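Side-chain contacts in endonuclease III (Geobacillus stearothermophilus, PDB 1ORN), which belongs to the HhH-GPD DNA glycosylases, carries a [4Fe-4S] cluster and probably excises damaged bases from DNA in base excision repair, here trapped in a covalent complex with DNA: residues R110-L115 with K124-V129; T64-I69 with M99-Y104; C46-V51 with F187-C192. All coordinates share one frame; numbering follows the deposited sequence.

Interaction 1 (R110-L115 with K124-V129). With nucleotides of chain B.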
loop_
_atom_site.group_PDB
_atom_site.type_symbol
_atom_site.label_atom_id
_atom_site.label_comp_id
_atom_site.label_asym_id
_atom_site.label_seq_id
_atom_site.Cartn_x
_atom_site.Cartn_y
_atom_site.Cartn_z
ATOM N N ARG C 110 14.988 -9.054 -1.567
ATOM C CA ARG C 110 14.579 -8.460 -0.301
ATOM C C ARG C 110 14.956 -6.991 -0.164
ATOM O O ARG C 110 14.628 -6.347 0.832
ATOM C CB ARG C 110 15.168 -9.269 0.859
ATOM C CG ARG C 110 14.728 -10.726 0.834
ATOM C CD ARG C 110 15.119 -11.490 2.095
ATOM N NE ARG C 110 14.562 -12.842 2.078
ATOM C CZ ARG C 110 14.642 -13.702 3.087
ATOM N NH1 ARG C 110 15.260 -13.361 4.210
ATOM N NH2 ARG C 110 14.097 -14.907 2.976
ATOM N N ASP C 111 15.639 -6.462 -1.172
ATOM C CA ASP C 111 16.052 -5.063 -1.158
ATOM C C ASP C 111 15.003 -4.178 -1.833
ATOM O O ASP C 111 14.553 -4.468 -2.938
ATOM C CB ASP C 111 17.388 -4.909 -1.877
ATOM C CG ASP C 111 17.848 -3.476 -1.932
ATOM O OD1 ASP C 111 18.191 -2.925 -0.866
ATOM O OD2 ASP C 111 17.856 -2.898 -3.039
ATOM N N ARG C 112 14.635 -3.089 -1.166
ATOM C CA ARG C 112 13.628 -2.163 -1.675
ATOM C C ARG C 112 14.035 -1.538 -3.021
ATOM O O ARG C 112 13.254 -1.531 -3.976
ATOM C CB ARG C 112 13.377 -1.084 -0.613
ATOM C CG ARG C 112 12.032 -0.381 -0.702
ATOM C CD ARG C 112 12.045 0.669 -1.785
ATOM N NE ARG C 112 13.134 1.619 -1.583
ATOM C CZ ARG C 112 13.219 2.470 -0.565
ATOM N NH1 ARG C 112 12.273 2.504 0.365
ATOM N NH2 ARG C 112 14.260 3.288 -0.473
ATOM N N ASP C 113 15.258 -1.030 -3.108
ATOM C CA ASP C 113 15.720 -0.427 -4.353
ATOM C C ASP C 113 15.836 -1.439 -5.483
ATOM O O ASP C 113 15.674 -1.085 -6.651
ATOM C CB ASP C 113 17.058 0.286 -4.137
ATOM C CG ASP C 113 16.892 1.631 -3.452
ATOM O OD1 ASP C 113 15.791 1.896 -2.918
ATOM O OD2 ASP C 113 17.859 2.423 -3.443
ATOM N N GLU C 114 16.118 -2.696 -5.155
ATOM C CA GLU C 114 16.204 -3.713 -6.195
ATOM C C GLU C 114 14.790 -4.026 -6.686
ATOM O O GLU C 114 14.571 -4.222 -7.876
ATOM C CB GLU C 114 16.863 -4.993 -5.679
ATOM C CG GLU C 114 18.371 -4.878 -5.432
ATOM C CD GLU C 114 19.131 -4.337 -6.639
ATOM O OE1 GLU C 114 18.906 -4.819 -7.771
ATOM O OE2 GLU C 114 19.965 -3.427 -6.452
ATOM N N LEU C 115 13.827 -4.063 -5.769
ATOM C CA LEU C 115 12.448 -4.344 -6.163
ATOM C C LEU C 115 11.942 -3.275 -7.130
ATOM O O LEU C 115 11.201 -3.575 -8.059
ATOM C CB LEU C 115 11.529 -4.393 -4.938
ATOM C CG LEU C 115 11.641 -5.639 -4.055
ATOM C CD1 LEU C 115 10.924 -5.401 -2.735
ATOM C CD2 LEU C 115 11.059 -6.841 -4.786
ATOM N N LYS C 124 5.928 2.700 -3.479
ATOM C CA LYS C 124 4.864 2.182 -2.621
ATOM C C LYS C 124 4.842 0.653 -2.637
ATOM O O LYS C 124 4.798 0.011 -1.587
ATOM C CB LYS C 124 3.502 2.738 -3.073
ATOM C CG LYS C 124 2.276 2.202 -2.315
ATOM C CD LYS C 124 1.639 1.003 -3.022
ATOM C CE LYS C 124 0.337 0.572 -2.317
ATOM N NZ LYS C 124 -0.373 -0.596 -2.945
ATOM N N THR C 125 4.872 0.077 -3.831
ATOM C CA THR C 125 4.831 -1.372 -3.977
ATOM C C THR C 125 6.024 -2.029 -3.299
ATOM O O THR C 125 5.866 -2.995 -2.544
ATOM C CB THR C 125 4.768 -1.754 -5.461
ATOM O OG1 THR C 125 3.544 -1.244 -6.015
ATOM C CG2 THR C 125 4.802 -3.267 -5.652
ATOM N N ALA C 126 7.216 -1.497 -3.547
ATOM C CA ALA C 126 8.423 -2.057 -2.944
ATOM C C ALA C 126 8.383 -1.990 -1.413
ATOM O O ALA C 126 8.780 -2.939 -0.739
ATOM C CB ALA C 126 9.665 -1.336 -3.473
ATOM N N ASN C 127 7.910 -0.878 -0.864
ATOM C CA ASN C 127 7.820 -0.742 0.589
ATOM C C ASN C 127 6.852 -1.743 1.210
ATOM O O ASN C 127 7.127 -2.287 2.283
ATOM C CB ASN C 127 7.415 0.679 0.983
ATOM C CG ASN C 127 8.592 1.651 0.935
ATOM O OD1 ASN C 127 9.742 1.237 0.796
ATOM N ND2 ASN C 127 8.307 2.941 1.060
ATOM N N VAL C 128 5.714 -1.977 0.566
ATOM C CA VAL C 128 4.762 -2.945 1.109
ATOM C C VAL C 128 5.404 -4.321 1.144
ATOM O O VAL C 128 5.328 -5.027 2.155
ATOM C CB VAL C 128 3.472 -3.032 0.265
ATOM C CG1 VAL C 128 2.639 -4.231 0.709
ATOM C CG2 VAL C 128 2.675 -1.755 0.416
ATOM N N VAL C 129 6.046 -4.703 0.047
ATOM C CA VAL C 129 6.676 -6.008 -0.032
ATOM C C VAL C 129 7.783 -6.225 1.005
ATOM O O VAL C 129 7.765 -7.235 1.716
ATOM C CB VAL C 129 7.229 -6.267 -1.457
ATOM C CG1 VAL C 129 7.998 -7.597 -1.504
ATOM C CG2 VAL C 129 6.068 -6.305 -2.442
ATOM P P DT B 9 3.853 2.472 -6.921
ATOM O OP1 DT B 9 4.470 1.214 -6.447
ATOM O OP2 DT B 9 4.311 3.778 -6.385
ATOM O "O5'" DT B 9 3.965 2.512 -8.501
ATOM C "C5'" DT B 9 3.501 1.407 -9.258
ATOM C "C4'" DT B 9 3.691 1.658 -10.732
ATOM O "O4'" DT B 9 2.702 2.605 -11.204
ATOM C "C3'" DT B 9 5.064 2.221 -11.108
ATOM O "O3'" DT B 9 5.706 1.325 -12.015
ATOM C "C2'" DT B 9 4.758 3.576 -11.741
ATOM C "C1'" DT B 9 3.299 3.461 -12.173
ATOM N N1 DT B 9 2.544 4.738 -12.180
ATOM C C2 DT B 9 1.762 5.045 -13.289
ATOM O O2 DT B 9 1.680 4.325 -14.264
ATOM N N3 DT B 9 1.088 6.239 -13.204
ATOM C C4 DT B 9 1.120 7.143 -12.157
ATOM O O4 DT B 9 0.457 8.179 -12.216
ATOM C C5 DT B 9 1.968 6.764 -11.042
ATOM C C7 DT B 9 2.083 7.688 -9.873
ATOM C C6 DT B 9 2.620 5.597 -11.111
ATOM P P DG B 8 -3.349 3.185 -4.346
ATOM O OP1 DG B 8 -3.187 4.582 -3.876
ATOM O OP2 DG B 8 -4.626 2.776 -5.005
ATOM O "O5'" DG B 8 -2.167 2.837 -5.352
ATOM C "C5'" DG B 8 -0.860 3.381 -5.171
ATOM C "C4'" DG B 8 0.033 2.902 -6.289
ATOM O "O4'" DG B 8 -0.551 3.261 -7.563
ATOM C "C3'" DG B 8 1.469 3.416 -6.318
ATOM O "O3'" DG B 8 2.269 2.307 -6.725
ATOM C "C2'" DG B 8 1.427 4.522 -7.365
ATOM C "C1'" DG B 8 0.355 4.038 -8.333
ATOM N N9 DG B 8 -0.426 5.091 -8.975
ATOM C C8 DG B 8 -0.822 6.289 -8.431
ATOM N N7 DG B 8 -1.571 6.994 -9.238
ATOM C C5 DG B 8 -1.665 6.220 -10.387
ATOM C C6 DG B 8 -2.362 6.458 -11.611
ATOM O O6 DG B 8 -3.079 7.416 -11.916
ATOM N N1 DG B 8 -2.167 5.423 -12.519
ATOM C C2 DG B 8 -1.413 4.298 -12.283
ATOM N N2 DG B 8 -1.338 3.414 -13.288
ATOM N N3 DG B 8 -0.776 4.057 -11.142
ATOM C C4 DG B 8 -0.945 5.053 -10.249
#
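R112 and N127 join the two helices of the helix-hairpin-helix, a motif that illustrates how a small packed unit can present backbone amides to a DNA phosphate. The polar part of the contact is one hydrogen bond, from R112 NH1 to N127 OD1 at 2.9 Å. It runs in the plane of both groups: the oxygen lies at the guanidinium edge, and the donor arrives on a carbonyl lone pair, although the two planes are turned 51° apart. The same guanidinium grips D113 side-on in a salt bridge, with NE 3.0 Å from D113 OD1. NH2 bonds to that same oxygen, so the guanidinium edge serves two acceptors and the group can hardly rotate. With CG turned away from the backbone N to lie beside the carbonyl carbon (chi1 -157°), and with bends at chi2 and chi3, the R112 chain folds toward helix 123-134. N127 ND2 donates to E165 OE2, consistent with OD1 being the end turned to R112.

Apolar contacts accompany the bond. L115 CB meets A126 CB at 3.9 Å, and L115 CD1 touches V129 CG1. The aliphatic R112 CD also lies 3.5 Å from A126 CB.

Phosphate contacts come from the start of the second helix. OP1 of DT9 of chain B receives T125 N at 2.9 Å. T125 OG1 donates to the same oxygen at 2.7 Å, and K124 N makes a weak bond to OP2. K124 itself is covalently linked through NZ to a modified group of the trapped complex. The chemistry implies a phosphate held by neutral donors, probably helped by the helix dipole, on a helix also tied to helix 112-115 through the R112-N127 bond.

Interaction 2 (T64-I69 with M99-Y104)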
loop_
_atom_site.group_PDB
_atom_site.type_symbol
_atom_site.label_atom_id
_atom_site.label_comp_id
_atom_site.label_asym_id
_atom_site.label_seq_id
_atom_site.Cartn_x
_atom_site.Cartn_y
_atom_site.Cartn_z
ATOM N N THR C 64 4.564 -19.814 -10.110
ATOM C CA THR C 64 5.957 -19.401 -10.204
ATOM C C THR C 64 6.121 -18.423 -11.357
ATOM O O THR C 64 5.244 -18.315 -12.216
ATOM C CB THR C 64 6.857 -20.614 -10.486
ATOM O OG1 THR C 64 6.641 -21.048 -11.832
ATOM C CG2 THR C 64 6.509 -21.765 -9.544
ATOM N N PRO C 65 7.248 -17.699 -11.393
ATOM C CA PRO C 65 7.449 -16.747 -12.489
ATOM C C PRO C 65 7.460 -17.408 -13.874
ATOM O O PRO C 65 7.128 -16.774 -14.874
ATOM C CB PRO C 65 8.776 -16.072 -12.125
ATOM C CG PRO C 65 9.469 -17.072 -11.258
ATOM C CD PRO C 65 8.354 -17.631 -10.423
ATOM N N HIS C 66 7.821 -18.687 -13.935
ATOM C CA HIS C 66 7.846 -19.393 -15.215
ATOM C C HIS C 66 6.448 -19.613 -15.762
ATOM O O HIS C 66 6.253 -19.700 -16.973
ATOM C CB HIS C 66 8.548 -20.744 -15.066
ATOM C CG HIS C 66 9.901 -20.645 -14.441
ATOM N ND1 HIS C 66 10.080 -20.367 -13.104
ATOM C CD2 HIS C 66 11.139 -20.743 -14.976
ATOM C CE1 HIS C 66 11.372 -20.294 -12.842
ATOM N NE2 HIS C 66 12.036 -20.519 -13.961
ATOM N N ASP C 67 5.469 -19.714 -14.870
ATOM C CA ASP C 67 4.095 -19.923 -15.304
ATOM C C ASP C 67 3.544 -18.681 -15.995
ATOM O O ASP C 67 2.829 -18.787 -16.992
ATOM C CB ASP C 67 3.198 -20.284 -14.116
ATOM C CG ASP C 67 3.683 -21.510 -13.364
ATOM O OD1 ASP C 67 4.387 -22.352 -13.969
ATOM O OD2 ASP C 67 3.341 -21.640 -12.167
ATOM N N TYR C 68 3.879 -17.502 -15.470
ATOM C CA TYR C 68 3.398 -16.246 -16.046
ATOM C C TYR C 68 3.983 -15.937 -17.425
ATOM O O TYR C 68 3.291 -15.386 -18.285
ATOM C CB TYR C 68 3.699 -15.075 -15.099
ATOM C CG TYR C 68 2.826 -15.032 -13.864
ATOM C CD1 TYR C 68 1.517 -14.547 -13.922
ATOM C CD2 TYR C 68 3.308 -15.480 -12.636
ATOM C CE1 TYR C 68 0.714 -14.506 -12.778
ATOM C CE2 TYR C 68 2.517 -15.444 -11.492
ATOM C CZ TYR C 68 1.224 -14.954 -11.567
ATOM O OH TYR C 68 0.463 -14.896 -10.417
ATOM N N ILE C 69 5.248 -16.288 -17.639
ATOM C CA ILE C 69 5.893 -16.020 -18.921
ATOM C C ILE C 69 5.688 -17.138 -19.939
ATOM O O ILE C 69 6.131 -17.024 -21.082
ATOM C CB ILE C 69 7.415 -15.794 -18.765
ATOM C CG1 ILE C 69 8.112 -17.105 -18.386
ATOM C CG2 ILE C 69 7.672 -14.741 -17.709
ATOM C CD1 ILE C 69 9.626 -16.996 -18.297
ATOM N N MET C 99 12.546 -10.916 -15.225
ATOM C CA MET C 99 13.654 -10.274 -14.524
ATOM C C MET C 99 14.037 -11.024 -13.253
ATOM O O MET C 99 15.212 -11.093 -12.904
ATOM C CB MET C 99 13.307 -8.814 -14.191
ATOM C CG MET C 99 14.512 -7.963 -13.795
ATOM S SD MET C 99 14.141 -6.182 -13.642
ATOM C CE MET C 99 13.385 -5.871 -15.217
ATOM N N LEU C 100 13.052 -11.586 -12.559
ATOM C CA LEU C 100 13.346 -12.343 -11.341
ATOM C C LEU C 100 14.251 -13.522 -11.716
ATOM O O LEU C 100 15.226 -13.832 -11.027
ATOM C CB LEU C 100 12.056 -12.872 -10.705
ATOM C CG LEU C 100 11.099 -11.855 -10.068
ATOM C CD1 LEU C 100 9.881 -12.573 -9.474
ATOM C CD2 LEU C 100 11.834 -11.080 -8.995
ATOM N N ILE C 101 13.914 -14.168 -12.823
ATOM C CA ILE C 101 14.675 -15.311 -13.314
ATOM C C ILE C 101 16.079 -14.913 -13.780
ATOM O O ILE C 101 17.073 -15.528 -13.393
ATOM C CB ILE C 101 13.939 -15.978 -14.495
ATOM C CG1 ILE C 101 12.613 -16.571 -14.005
ATOM C CG2 ILE C 101 14.826 -17.052 -15.138
ATOM C CD1 ILE C 101 11.652 -16.942 -15.118
ATOM N N ASP C 102 16.154 -13.874 -14.600
ATOM C CA ASP C 102 17.430 -13.433 -15.149
ATOM C C ASP C 102 18.353 -12.665 -14.216
ATOM O O ASP C 102 19.575 -12.811 -14.290
ATOM C CB ASP C 102 17.182 -12.595 -16.404
ATOM C CG ASP C 102 16.378 -13.342 -17.449
ATOM O OD1 ASP C 102 16.728 -14.507 -17.738
ATOM O OD2 ASP C 102 15.403 -12.769 -17.987
ATOM N N LYS C 103 17.779 -11.859 -13.329
ATOM C CA LYS C 103 18.586 -11.046 -12.440
ATOM C C LYS C 103 18.593 -11.396 -10.957
ATOM O O LYS C 103 19.568 -11.103 -10.267
ATOM C CB LYS C 103 18.171 -9.579 -12.596
ATOM C CG LYS C 103 18.242 -9.062 -14.030
ATOM N N TYR C 104 17.526 -12.012 -10.456
ATOM C CA TYR C 104 17.459 -12.314 -9.028
ATOM C C TYR C 104 17.347 -13.785 -8.616
ATOM O O TYR C 104 16.694 -14.114 -7.622
ATOM C CB TYR C 104 16.320 -11.503 -8.405
ATOM C CG TYR C 104 16.487 -10.015 -8.621
ATOM C CD1 TYR C 104 17.550 -9.323 -8.044
ATOM C CD2 TYR C 104 15.605 -9.306 -9.435
ATOM C CE1 TYR C 104 17.734 -7.954 -8.276
ATOM C CE2 TYR C 104 15.778 -7.943 -9.672
ATOM C CZ TYR C 104 16.841 -7.277 -9.092
ATOM O OH TYR C 104 17.011 -5.932 -9.335
#
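I101 reaches from helix 86-103 to three residues of the short helix 65-69, in the all-helical HhH-GPD fold. It shows how one branched side chain can bridge two helices without any polar bond between the facing segments. Its CD1 lies over one face of the H66 ring, 3.9 Å from the centroid and 14° off the ring normal, a CH-pi contact displaced a little toward the rim near NE2 and CD2. The same methyl meets I69 CD1 tip to tip at 3.8 Å, and further back along the chain CG1 rests 4.2 Å from P65 CG. Replacing I101 by an alanine is likely to open a gap between the helices, leaving the H66 face and the I69 tip without their partner.

I69 places CG1 between its backbone N and carbonyl carbon (chi1 70°), which turns CD1 toward I101.

Next comes the frame. The axes of the segments 65-69 and 99-103 approach to 10.5 Å, with N-to-C directions 123° apart, so they cross rather than run side by side. Around the contact, P65 also packs on C97 and on F34 of helix 33-43, while Y68 stacks on Y62.

The first turn of the short helix, which carries P65 and H66, is held by a capping box. T64 OG1 accepts a weak bond from H66 N, and T64 N returns a bond to D67 OD2 at 3.0 Å, arriving from above the carboxylate plane.

Interaction 3 (C46-V51 with F187-C192). With SF4 (iron/sulfur cluster), chain F; nucleotides of chain B; nucleotides of chain A.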
loop_
_atom_site.group_PDB
_atom_site.type_symbol
_atom_site.label_atom_id
_atom_site.label_comp_id
_atom_site.label_asym_id
_atom_site.label_seq_id
_atom_site.Cartn_x
_atom_site.Cartn_y
_atom_site.Cartn_z
ATOM N N CYS C 46 -6.763 -0.174 -7.321
ATOM C CA CYS C 46 -7.790 -1.217 -7.300
ATOM C C CYS C 46 -8.106 -1.549 -5.839
ATOM O O CYS C 46 -7.268 -1.342 -4.955
ATOM C CB CYS C 46 -7.280 -2.466 -8.031
ATOM S SG CYS C 46 -8.511 -3.792 -8.249
ATOM N N THR C 47 -9.312 -2.047 -5.579
ATOM C CA THR C 47 -9.716 -2.398 -4.219
ATOM C C THR C 47 -9.181 -3.773 -3.811
ATOM O O THR C 47 -9.031 -4.667 -4.647
ATOM C CB THR C 47 -11.257 -2.417 -4.083
ATOM O OG1 THR C 47 -11.791 -3.502 -4.853
ATOM C CG2 THR C 47 -11.856 -1.102 -4.588
ATOM N N ASP C 48 -8.889 -3.934 -2.523
ATOM C CA ASP C 48 -8.381 -5.203 -2.008
ATOM C C ASP C 48 -9.358 -6.324 -2.316
ATOM O O ASP C 48 -8.960 -7.409 -2.747
ATOM C CB ASP C 48 -8.171 -5.123 -0.498
ATOM C CG ASP C 48 -6.991 -4.253 -0.122
ATOM O OD1 ASP C 48 -6.825 -3.969 1.082
ATOM O OD2 ASP C 48 -6.227 -3.856 -1.029
ATOM N N ALA C 49 -10.642 -6.051 -2.101
ATOM C CA ALA C 49 -11.679 -7.042 -2.352
ATOM C C ALA C 49 -11.571 -7.643 -3.750
ATOM O O ALA C 49 -11.620 -8.863 -3.913
ATOM C CB ALA C 49 -13.061 -6.415 -2.152
ATOM N N LEU C 50 -11.423 -6.792 -4.759
ATOM C CA LEU C 50 -11.316 -7.276 -6.132
ATOM C C LEU C 50 -10.003 -7.990 -6.395
ATOM O O LEU C 50 -9.954 -8.938 -7.176
ATOM C CB LEU C 50 -11.478 -6.125 -7.127
ATOM C CG LEU C 50 -12.809 -6.059 -7.879
ATOM C CD1 LEU C 50 -12.977 -7.313 -8.736
ATOM C CD2 LEU C 50 -13.958 -5.930 -6.886
ATOM N N VAL C 51 -8.928 -7.535 -5.759
ATOM C CA VAL C 51 -7.649 -8.190 -5.963
ATOM C C VAL C 51 -7.712 -9.600 -5.383
ATOM O O VAL C 51 -7.259 -10.553 -6.011
ATOM C CB VAL C 51 -6.494 -7.427 -5.281
ATOM C CG1 VAL C 51 -5.221 -8.262 -5.341
ATOM C CG2 VAL C 51 -6.280 -6.083 -5.975
ATOM N N PHE C 187 -7.375 3.601 9.122
ATOM C CA PHE C 187 -8.020 4.845 9.531
ATOM C C PHE C 187 -8.637 5.523 8.311
ATOM O O PHE C 187 -9.779 5.963 8.345
ATOM C CB PHE C 187 -6.992 5.771 10.193
ATOM C CG PHE C 187 -7.580 7.030 10.765
ATOM C CD1 PHE C 187 -8.283 7.004 11.966
ATOM C CD2 PHE C 187 -7.432 8.246 10.102
ATOM C CE1 PHE C 187 -8.828 8.174 12.499
ATOM C CE2 PHE C 187 -7.974 9.418 10.625
ATOM C CZ PHE C 187 -8.674 9.380 11.828
ATOM N N GLY C 188 -7.879 5.594 7.220
ATOM C CA GLY C 188 -8.399 6.222 6.017
ATOM C C GLY C 188 -9.424 5.373 5.280
ATOM O O GLY C 188 -10.402 5.890 4.734
ATOM N N ARG C 189 -9.211 4.062 5.261
ATOM C CA ARG C 189 -10.123 3.171 4.548
ATOM C C ARG C 189 -11.493 3.055 5.203
ATOM O O ARG C 189 -12.524 3.092 4.527
ATOM C CB ARG C 189 -9.504 1.772 4.432
ATOM C CG ARG C 189 -10.366 0.754 3.684
ATOM C CD ARG C 189 -9.605 -0.554 3.484
ATOM N NE ARG C 189 -8.471 -0.370 2.581
ATOM C CZ ARG C 189 -7.334 -1.051 2.651
ATOM N NH1 ARG C 189 -7.161 -1.974 3.585
ATOM N NH2 ARG C 189 -6.363 -0.810 1.781
ATOM N N TYR C 190 -11.497 2.954 6.525
ATOM C CA TYR C 190 -12.736 2.766 7.270
ATOM C C TYR C 190 -13.284 3.941 8.071
ATOM O O TYR C 190 -14.430 3.894 8.519
ATOM C CB TYR C 190 -12.559 1.577 8.205
ATOM C CG TYR C 190 -12.220 0.302 7.477
ATOM C CD1 TYR C 190 -13.164 -0.331 6.666
ATOM C CD2 TYR C 190 -10.951 -0.264 7.583
ATOM C CE1 TYR C 190 -12.849 -1.502 5.973
ATOM C CE2 TYR C 190 -10.625 -1.432 6.893
ATOM C CZ TYR C 190 -11.578 -2.044 6.090
ATOM O OH TYR C 190 -11.255 -3.191 5.392
ATOM N N HIS C 191 -12.490 4.986 8.253
ATOM C CA HIS C 191 -12.944 6.126 9.045
ATOM C C HIS C 191 -12.831 7.456 8.302
ATOM O O HIS C 191 -13.838 8.089 7.992
ATOM C CB HIS C 191 -12.138 6.188 10.342
ATOM C CG HIS C 191 -12.671 7.163 11.342
ATOM N ND1 HIS C 191 -13.892 6.998 11.962
ATOM C CD2 HIS C 191 -12.145 8.305 11.843
ATOM C CE1 HIS C 191 -14.093 7.997 12.804
ATOM N NE2 HIS C 191 -13.048 8.803 12.752
ATOM N N CYS C 192 -11.597 7.876 8.033
ATOM C CA CYS C 192 -11.345 9.125 7.321
ATOM C C CYS C 192 -11.443 8.863 5.824
ATOM O O CYS C 192 -10.507 9.122 5.063
ATOM C CB CYS C 192 -9.953 9.652 7.685
ATOM S SG CYS C 192 -9.640 11.345 7.153
HETATM FE FE1 SF4 F . -11.227 12.798 11.633
HETATM FE FE2 SF4 F . -10.533 12.625 8.967
HETATM FE FE3 SF4 F . -12.641 14.060 9.782
HETATM FE FE4 SF4 F . -10.122 14.861 10.364
HETATM S S1 SF4 F . -11.062 14.784 8.274
HETATM S S2 SF4 F . -11.904 14.967 11.652
HETATM S S3 SF4 F . -9.130 12.879 10.585
HETATM S S4 SF4 F . -12.492 11.860 9.924
ATOM P P DA B 6 -9.696 6.426 -2.349
ATOM O OP1 DA B 6 -9.713 6.470 -0.867
ATOM O OP2 DA B 6 -8.707 7.241 -3.101
ATOM O "O5'" DA B 6 -9.564 4.901 -2.793
ATOM C "C5'" DA B 6 -10.453 3.922 -2.253
ATOM C "C4'" DA B 6 -10.229 2.575 -2.901
ATOM O "O4'" DA B 6 -10.647 2.603 -4.285
ATOM C "C3'" DA B 6 -8.783 2.072 -2.900
ATOM O "O3'" DA B 6 -8.789 0.669 -2.645
ATOM C "C2'" DA B 6 -8.333 2.313 -4.331
ATOM C "C1'" DA B 6 -9.621 2.063 -5.101
ATOM N N9 DA B 6 -9.713 2.711 -6.408
ATOM C C8 DA B 6 -9.296 3.972 -6.756
ATOM N N7 DA B 6 -9.552 4.287 -8.001
ATOM C C5 DA B 6 -10.176 3.157 -8.510
ATOM C C6 DA B 6 -10.703 2.856 -9.779
ATOM N N6 DA B 6 -10.694 3.708 -10.811
ATOM N N1 DA B 6 -11.251 1.634 -9.956
ATOM C C2 DA B 6 -11.267 0.783 -8.924
ATOM N N3 DA B 6 -10.810 0.951 -7.687
ATOM C C4 DA B 6 -10.270 2.174 -7.542
ATOM P P DG A 8 -15.316 -5.886 -14.540
ATOM O OP1 DG A 8 -15.198 -7.355 -14.360
ATOM O OP2 DG A 8 -16.334 -5.338 -15.470
ATOM O "O5'" DG A 8 -15.523 -5.233 -13.105
ATOM C "C5'" DG A 8 -14.599 -5.517 -12.060
ATOM C "C4'" DG A 8 -15.057 -4.888 -10.766
ATOM O "O4'" DG A 8 -14.692 -3.490 -10.716
ATOM C "C3'" DG A 8 -16.563 -4.954 -10.526
ATOM O "O3'" DG A 8 -16.800 -5.342 -9.177
ATOM C "C2'" DG A 8 -17.029 -3.529 -10.782
ATOM C "C1'" DG A 8 -15.821 -2.706 -10.369
ATOM N N9 DG A 8 -15.689 -1.416 -11.042
ATOM C C8 DG A 8 -15.908 -1.147 -12.371
ATOM N N7 DG A 8 -15.694 0.103 -12.685
ATOM C C5 DG A 8 -15.313 0.697 -11.489
ATOM C C6 DG A 8 -14.950 2.043 -11.202
ATOM O O6 DG A 8 -14.889 3.008 -11.973
ATOM N N1 DG A 8 -14.632 2.211 -9.859
ATOM C C2 DG A 8 -14.658 1.219 -8.911
ATOM N N2 DG A 8 -14.314 1.583 -7.666
ATOM N N3 DG A 8 -14.994 -0.037 -9.164
ATOM C C4 DG A 8 -15.308 -0.226 -10.464
#
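D48 and R189 meet across the cleft between the two helical lobes of endonuclease III, one carrying the helix-hairpin-helix and the other the [4Fe-4S] cluster; C192 opens the C-X6-C-X2-C-X5-C cluster motif completed by C199, C202 and C208. The pair is an example of a salt bridge made by charge alone. D48 OD1 stands over the face of the guanidinium, 3.2 Å from NH1, and no N-H points at it; carboxylate and guanidinium planes are 74° apart. R189 has stronger partners: NH1 forms a salt bridge with E27 OE2, and NH2 is hydrogen-bonded to a modified group of the trapped complex. D48 N also bonds to a modified group there. With CG opposite the backbone N (chi1 -179°), the R189 chain runs across from helix 177-191 before it bends at chi3.

DNA contacts flank the 46-51 side. L50 CD2 lies 3.7 Å from O3' of DG8 of chain A, and T47 CG2 packs 3.9 Å from N3 of DA6 of chain B. T47 also caps helix 48-61, its OG1 accepting a weak bond from L50 N.

Cluster contacts belong to the other segment. A wider, pi-type turn spans 187-191, with F187 O accepting from both H191 N and C192 N. The F187 ring presents its edge to the sulfide S3, 3.6 Å from CE2, and C192 SG binds the iron FE2 at 2.4 Å.

The three contacts lie at different distances from the DNA. Interactions 1 and 2 adjoin: their centres are about 17 Å apart, and a probable hydrogen bond between E114 OE1 and Y104 OH, 2.7 Å long, joins the segments where helix 86-103 gives way to helix 112-115. Interaction 3 lies across the chain's centre from interaction 1, about 21 Å between centres, and about 30 Å from interaction 2; its segments enclose both others along the sequence. Interactions 1 and 3 both border the trapped DNA, one through the covalently linked K124, the other beside DA6 of chain B and DG8 of chain A, with segment 187-192 also binding the cluster through C192. Interaction 2 stays about 9 Å from the nucleic acid at its nearest atom.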